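PDB 5KHL: hemin ABC transporter, periplasmic hemin-binding protein HutB, which probably captures hemin in the periplasm of Vibrio cholerae and delivers it to the membrane permease of an ABC-type hemin importer. Local coordinates for residues A[39-44]-A[54-60]; A[63-69]-A[87-91]. All blocks are in the same frame, centred on the assembly; numbering follows the deposited sequence.

Overall arrangement
Both contacts lie in the lobe built on the parallel sheet 39-42, 19-21, 75-78 and 97-100, and they come one after the other along the chain. In contact 1 the loop 54-60 runs beside edge strand 39-42; in contact 2 the short helix 65-69 that follows packs on helix 85-93. Their centres are about 13 Å apart and they touch through Val57: CG1 of Val57 is 3.4 Å from CD2 of Leu63, and its CG2 lies equally close to CD2 of Leu68. The centre of contact 1 is about 17 Å from the centre of the chain, that of contact 2 about 25 Å. A sulfate ion sits at the start of helix 65-69.

Contact 1 (A[39-44]-A[54-60]); sequences LVAVDV and LPTVGYH
Leu54 lays its two methyls along edge strand 39-42, the outermost strand of the parallel sheet in this lobe of the periplasmic binding protein fold. Its CD2 sits over the backbone, 3.4 Å from the carbonyl C of Val40, while its CD1 reaches CD1 of Leu39 and, 3.7 Å away, CG1 of Val42; Leu54 crosses both side chains at about a right angle. Next to it the Pro55 ring lies against Ala41, whose CB also takes up CG2 of Val57. Two backbone bonds hold the loop alongside. Val42 N gives its hydrogen to Pro55 O at 3.1 Å, and Val44 N to Gly58 O at 2.9 Å. Between these bonds, the CA of Thr56 makes a CH...O contact with Val42 O.

Further out, the strand is anchored by backbone bonds from Val40 to Ile19 and from Ala41 to Ser21, while Leu39 is backed by Ile30 and Leu31 of helix 24-32. The carboxylate of Asp43 is hydrogen-bonded through OD1 to Ser46 OG and through OD2 to Thr45 OG1, two bonds that would limit its turning; the His60 ring presents an edge toward OD2 without a bond between them. At the exposed end of the contact, Val44 forms a CH-pi contact with Tyr59: CG2 stands over the middle of the ring, 3.5 Å from its centroid and 11° off the normal.

Contact 2 (A[63-69]-A[87-91]); sequences LAAEGLL and ALQQL. With SO4 (sulfate ion), chain B.
Ala65 sets its CB against Ala87 CB and under the face of the Gln90 amide: the methyl is 3.8 Å from Ala87 CB and 3.5 Å from Gln90 OE1. With two alanines facing each other, the CA atoms of Ala65 and Ala87 come within 4.7 Å. The Gln90 chain runs extended beyond CG, and its NE2 bonds back to the carbonyl O of Thr86, which holds the amide in place over the methyl.

One turn further along, Leu91 reaches across, its CD1 4.0 Å from CD1 of Leu68, which it crosses at about a right angle. Its CD2 touches both Leu68 CB and Leu69 CG and also lies near Ala65 O; the Leu91 and Leu69 side chains lie alongside each other, pointing opposite ways. At the other end, Leu63 CD1 meets Leu88 CD2 more loosely.

A sulfate ion, probably from the crystallisation liquor, sits at the start of helix 65-69, hydrogen-bonded by Glu66 N (O1, 2.9 Å) and Gly67 N (O3, 3.2 Å). The axes of the helical pieces 65-69 and 87-91 run 35° apart in the same general direction. Helix 65-69 thus lies beside helix 85-93, whose Leu88 and Leu91, with Leu63, pack on Leu76 of strand 75-78 in this alpha/beta periplasmic-binding-protein lobe.

Contact 1 (A[39-44]-A[54-60])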
loop_
_atom_site.group_PDB
_atom_site.type_symbol
_atom_site.label_atom_id
_atom_site.label_comp_id
_atom_site.label_asym_id
_atom_site.label_seq_id
_atom_site.Cartn_x
_atom_site.Cartn_y
_atom_site.Cartn_z
ATOM N N LEU A 39 -15.390 11.204 8.683
ATOM C CA LEU A 39 -14.097 11.853 8.539
ATOM C C LEU A 39 -14.229 13.367 8.731
ATOM O O LEU A 39 -15.151 13.987 8.209
ATOM C CB LEU A 39 -13.479 11.563 7.164
ATOM C CG LEU A 39 -12.950 10.164 6.840
ATOM C CD1 LEU A 39 -12.651 10.070 5.357
ATOM C CD2 LEU A 39 -11.703 9.889 7.634
ATOM N N VAL A 40 -13.302 13.935 9.495
ATOM C CA VAL A 40 -13.149 15.383 9.592
ATOM C C VAL A 40 -11.829 15.815 8.982
ATOM O O VAL A 40 -11.641 16.976 8.685
ATOM C CB VAL A 40 -13.205 15.885 11.047
ATOM C CG1 VAL A 40 -14.562 15.598 11.640
ATOM C CG2 VAL A 40 -12.090 15.256 11.880
ATOM N N ALA A 41 -10.921 14.865 8.788
ATOM C CA ALA A 41 -9.604 15.160 8.231
ATOM C C ALA A 41 -8.878 13.871 7.878
ATOM O O ALA A 41 -9.128 12.837 8.460
ATOM C CB ALA A 41 -8.784 15.976 9.218
ATOM N N VAL A 42 -7.952 13.961 6.936
ATOM C CA VAL A 42 -7.181 12.821 6.468
ATOM C C VAL A 42 -5.718 13.231 6.397
ATOM O O VAL A 42 -5.395 14.393 6.574
ATOM C CB VAL A 42 -7.652 12.328 5.080
ATOM C CG1 VAL A 42 -9.149 12.162 5.065
ATOM C CG2 VAL A 42 -7.235 13.295 3.979
ATOM N N ASP A 43 -4.831 12.280 6.134
ATOM C CA ASP A 43 -3.409 12.586 6.067
ATOM C C ASP A 43 -3.034 12.891 4.620
ATOM O O ASP A 43 -3.878 12.781 3.747
ATOM C CB ASP A 43 -2.589 11.419 6.606
ATOM C CG ASP A 43 -2.615 10.234 5.669
ATOM O OD1 ASP A 43 -3.693 9.636 5.513
ATOM O OD2 ASP A 43 -1.577 9.913 5.072
ATOM N N VAL A 44 -1.782 13.256 4.358
ATOM C CA VAL A 44 -1.370 13.606 2.998
ATOM C C VAL A 44 -1.513 12.448 2.003
ATOM O O VAL A 44 -1.848 12.682 0.834
ATOM C CB VAL A 44 0.091 14.100 2.945
ATOM C CG1 VAL A 44 0.222 15.449 3.644
ATOM C CG2 VAL A 44 1.031 13.069 3.561
ATOM N N LEU A 54 -12.125 18.036 2.833
ATOM C CA LEU A 54 -11.487 17.583 4.065
ATOM C C LEU A 54 -10.114 18.230 4.224
ATOM O O LEU A 54 -9.341 18.277 3.290
ATOM C CB LEU A 54 -11.366 16.064 4.097
ATOM C CG LEU A 54 -12.638 15.249 4.377
ATOM C CD1 LEU A 54 -12.389 13.771 4.101
ATOM C CD2 LEU A 54 -13.107 15.435 5.817
ATOM N N PRO A 55 -9.822 18.756 5.411
ATOM C CA PRO A 55 -8.472 19.253 5.677
ATOM C C PRO A 55 -7.468 18.107 5.754
ATOM O O PRO A 55 -7.843 16.961 6.101
ATOM C CB PRO A 55 -8.613 19.951 7.028
ATOM C CG PRO A 55 -9.754 19.287 7.679
ATOM C CD PRO A 55 -10.709 18.922 6.579
ATOM N N THR A 56 -6.219 18.409 5.402
ATOM C CA THR A 56 -5.151 17.444 5.559
ATOM C C THR A 56 -4.508 17.712 6.888
ATOM O O THR A 56 -4.838 18.665 7.576
ATOM C CB THR A 56 -4.096 17.490 4.449
ATOM O OG1 THR A 56 -3.710 18.843 4.179
ATOM C CG2 THR A 56 -4.650 16.858 3.195
ATOM N N VAL A 57 -3.571 16.867 7.243
ATOM C CA VAL A 57 -3.174 16.777 8.615
ATOM C C VAL A 57 -1.681 16.497 8.552
ATOM O O VAL A 57 -0.979 16.442 9.558
ATOM C CB VAL A 57 -4.073 15.713 9.319
ATOM C CG1 VAL A 57 -3.299 14.706 10.138
ATOM C CG2 VAL A 57 -5.209 16.388 10.100
ATOM N N GLY A 58 -1.204 16.423 7.315
ATOM C CA GLY A 58 0.206 16.298 7.054
ATOM C C GLY A 58 0.610 14.835 7.065
ATOM O O GLY A 58 -0.155 13.954 6.683
ATOM N N TYR A 59 1.830 14.592 7.506
ATOM C CA TYR A 59 2.420 13.265 7.507
ATOM C C TYR A 59 2.245 12.643 8.884
ATOM O O TYR A 59 2.554 13.276 9.894
ATOM C CB TYR A 59 3.897 13.341 7.114
ATOM C CG TYR A 59 4.093 13.701 5.656
ATOM C CD1 TYR A 59 4.765 12.846 4.791
ATOM C CD2 TYR A 59 3.593 14.892 5.140
ATOM C CE1 TYR A 59 4.941 13.174 3.457
ATOM C CE2 TYR A 59 3.758 15.219 3.819
ATOM C CZ TYR A 59 4.433 14.360 2.979
ATOM O OH TYR A 59 4.599 14.692 1.654
ATOM N N HIS A 60 1.744 11.406 8.917
ATOM C CA HIS A 60 1.322 10.796 10.177
ATOM C C HIS A 60 2.494 10.606 11.137
ATOM O O HIS A 60 2.292 10.384 12.330
ATOM C CB HIS A 60 0.611 9.463 9.930
ATOM C CG HIS A 60 1.457 8.436 9.247
ATOM N ND1 HIS A 60 1.435 8.246 7.880
ATOM C CD2 HIS A 60 2.343 7.536 9.732
ATOM C CE1 HIS A 60 2.272 7.281 7.558
ATOM N NE2 HIS A 60 2.841 6.832 8.668
#

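Contact 2 (A[63-69]-A[87-91])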
loop_
_atom_site.group_PDB
_atom_site.type_symbol
_atom_site.label_atom_id
_atom_site.label_comp_id
_atom_site.label_asym_id
_atom_site.label_seq_id
_atom_site.Cartn_x
_atom_site.Cartn_y
_atom_site.Cartn_z
ATOM N N LEU A 63 2.482 14.524 13.200
ATOM C CA LEU A 63 1.199 15.091 13.524
ATOM C C LEU A 63 1.403 16.261 14.463
ATOM O O LEU A 63 2.303 16.240 15.302
ATOM C CB LEU A 63 0.296 14.041 14.153
ATOM C CG LEU A 63 -0.074 12.842 13.267
ATOM C CD1 LEU A 63 -0.897 11.869 14.065
ATOM C CD2 LEU A 63 -0.832 13.312 12.065
ATOM N N ALA A 64 0.570 17.286 14.295
ATOM C CA ALA A 64 0.573 18.474 15.152
ATOM C C ALA A 64 -0.546 18.356 16.185
ATOM O O ALA A 64 -1.721 18.263 15.839
ATOM C CB ALA A 64 0.417 19.747 14.317
ATOM N N ALA A 65 -0.179 18.345 17.455
ATOM C CA ALA A 65 -1.166 18.120 18.504
ATOM C C ALA A 65 -2.248 19.208 18.483
ATOM O O ALA A 65 -3.441 18.901 18.383
ATOM C CB ALA A 65 -0.485 18.048 19.870
ATOM N N GLU A 66 -1.830 20.472 18.529
ATOM C CA GLU A 66 -2.779 21.581 18.526
ATOM C C GLU A 66 -3.563 21.636 17.220
ATOM O O GLU A 66 -4.761 21.903 17.232
ATOM C CB GLU A 66 -2.068 22.915 18.774
ATOM C CG GLU A 66 -1.492 23.022 20.160
ATOM C CD GLU A 66 -2.564 22.943 21.232
ATOM O OE1 GLU A 66 -2.299 22.326 22.289
ATOM O OE2 GLU A 66 -3.667 23.503 21.017
ATOM N N GLY A 67 -2.896 21.372 16.102
ATOM C CA GLY A 67 -3.557 21.410 14.811
ATOM C C GLY A 67 -4.700 20.416 14.749
ATOM O O GLY A 67 -5.758 20.683 14.181
ATOM N N LEU A 68 -4.482 19.251 15.341
ATOM C CA LEU A 68 -5.507 18.215 15.387
ATOM C C LEU A 68 -6.627 18.595 16.348
ATOM O O LEU A 68 -7.804 18.346 16.080
ATOM C CB LEU A 68 -4.888 16.887 15.798
ATOM C CG LEU A 68 -4.067 16.321 14.644
ATOM C CD1 LEU A 68 -3.258 15.111 15.068
ATOM C CD2 LEU A 68 -5.005 15.962 13.514
ATOM N N LEU A 69 -6.244 19.210 17.463
ATOM C CA LEU A 69 -7.193 19.543 18.511
ATOM C C LEU A 69 -8.238 20.546 18.045
ATOM O O LEU A 69 -9.380 20.500 18.495
ATOM C CB LEU A 69 -6.456 20.081 19.741
ATOM C CG LEU A 69 -5.994 19.008 20.727
ATOM C CD1 LEU A 69 -4.910 19.542 21.655
ATOM C CD2 LEU A 69 -7.190 18.509 21.516
ATOM N N ALA A 87 2.669 14.061 20.811
ATOM C CA ALA A 87 1.422 14.638 20.319
ATOM C C ALA A 87 0.291 13.670 20.594
ATOM O O ALA A 87 -0.826 14.069 20.935
ATOM C CB ALA A 87 1.509 14.947 18.838
ATOM N N LEU A 88 0.592 12.383 20.457
ATOM C CA LEU A 88 -0.401 11.370 20.730
ATOM C C LEU A 88 -0.855 11.407 22.188
ATOM O O LEU A 88 -2.024 11.168 22.468
ATOM C CB LEU A 88 0.140 9.990 20.365
ATOM C CG LEU A 88 0.602 9.876 18.906
ATOM C CD1 LEU A 88 1.061 8.463 18.612
ATOM C CD2 LEU A 88 -0.488 10.326 17.933
ATOM N N GLN A 89 0.048 11.715 23.117
ATOM C CA GLN A 89 -0.360 11.812 24.527
ATOM C C GLN A 89 -1.281 13.009 24.739
ATOM O O GLN A 89 -2.289 12.898 25.431
ATOM C CB GLN A 89 0.846 11.908 25.483
ATOM C CG GLN A 89 2.137 12.390 24.850
ATOM C CD GLN A 89 3.166 12.934 25.849
ATOM O OE1 GLN A 89 2.908 13.914 26.561
ATOM N NE2 GLN A 89 4.348 12.315 25.879
ATOM N N GLN A 90 -0.936 14.140 24.131
ATOM C CA GLN A 90 -1.756 15.349 24.205
ATOM C C GLN A 90 -3.188 15.127 23.702
ATOM O O GLN A 90 -4.132 15.759 24.169
ATOM C CB GLN A 90 -1.095 16.480 23.409
ATOM C CG GLN A 90 0.276 16.884 23.927
ATOM C CD GLN A 90 0.818 18.141 23.260
ATOM O OE1 GLN A 90 0.122 19.161 23.156
ATOM N NE2 GLN A 90 2.067 18.072 22.803
ATOM N N LEU A 91 -3.348 14.225 22.746
ATOM C CA LEU A 91 -4.673 13.894 22.252
ATOM C C LEU A 91 -5.403 12.987 23.235
ATOM O O LEU A 91 -6.546 13.254 23.609
ATOM C CB LEU A 91 -4.565 13.231 20.888
ATOM C CG LEU A 91 -3.883 14.096 19.837
ATOM C CD1 LEU A 91 -3.640 13.263 18.581
ATOM C CD2 LEU A 91 -4.730 15.324 19.525
HETATM S S SO4 B . 1.254 22.185 17.480
HETATM O O1 SO4 B . 0.935 21.429 18.686
HETATM O O2 SO4 B . 2.328 21.526 16.750
HETATM O O3 SO4 B . 0.094 22.260 16.596
HETATM O O4 SO4 B . 1.679 23.527 17.875
#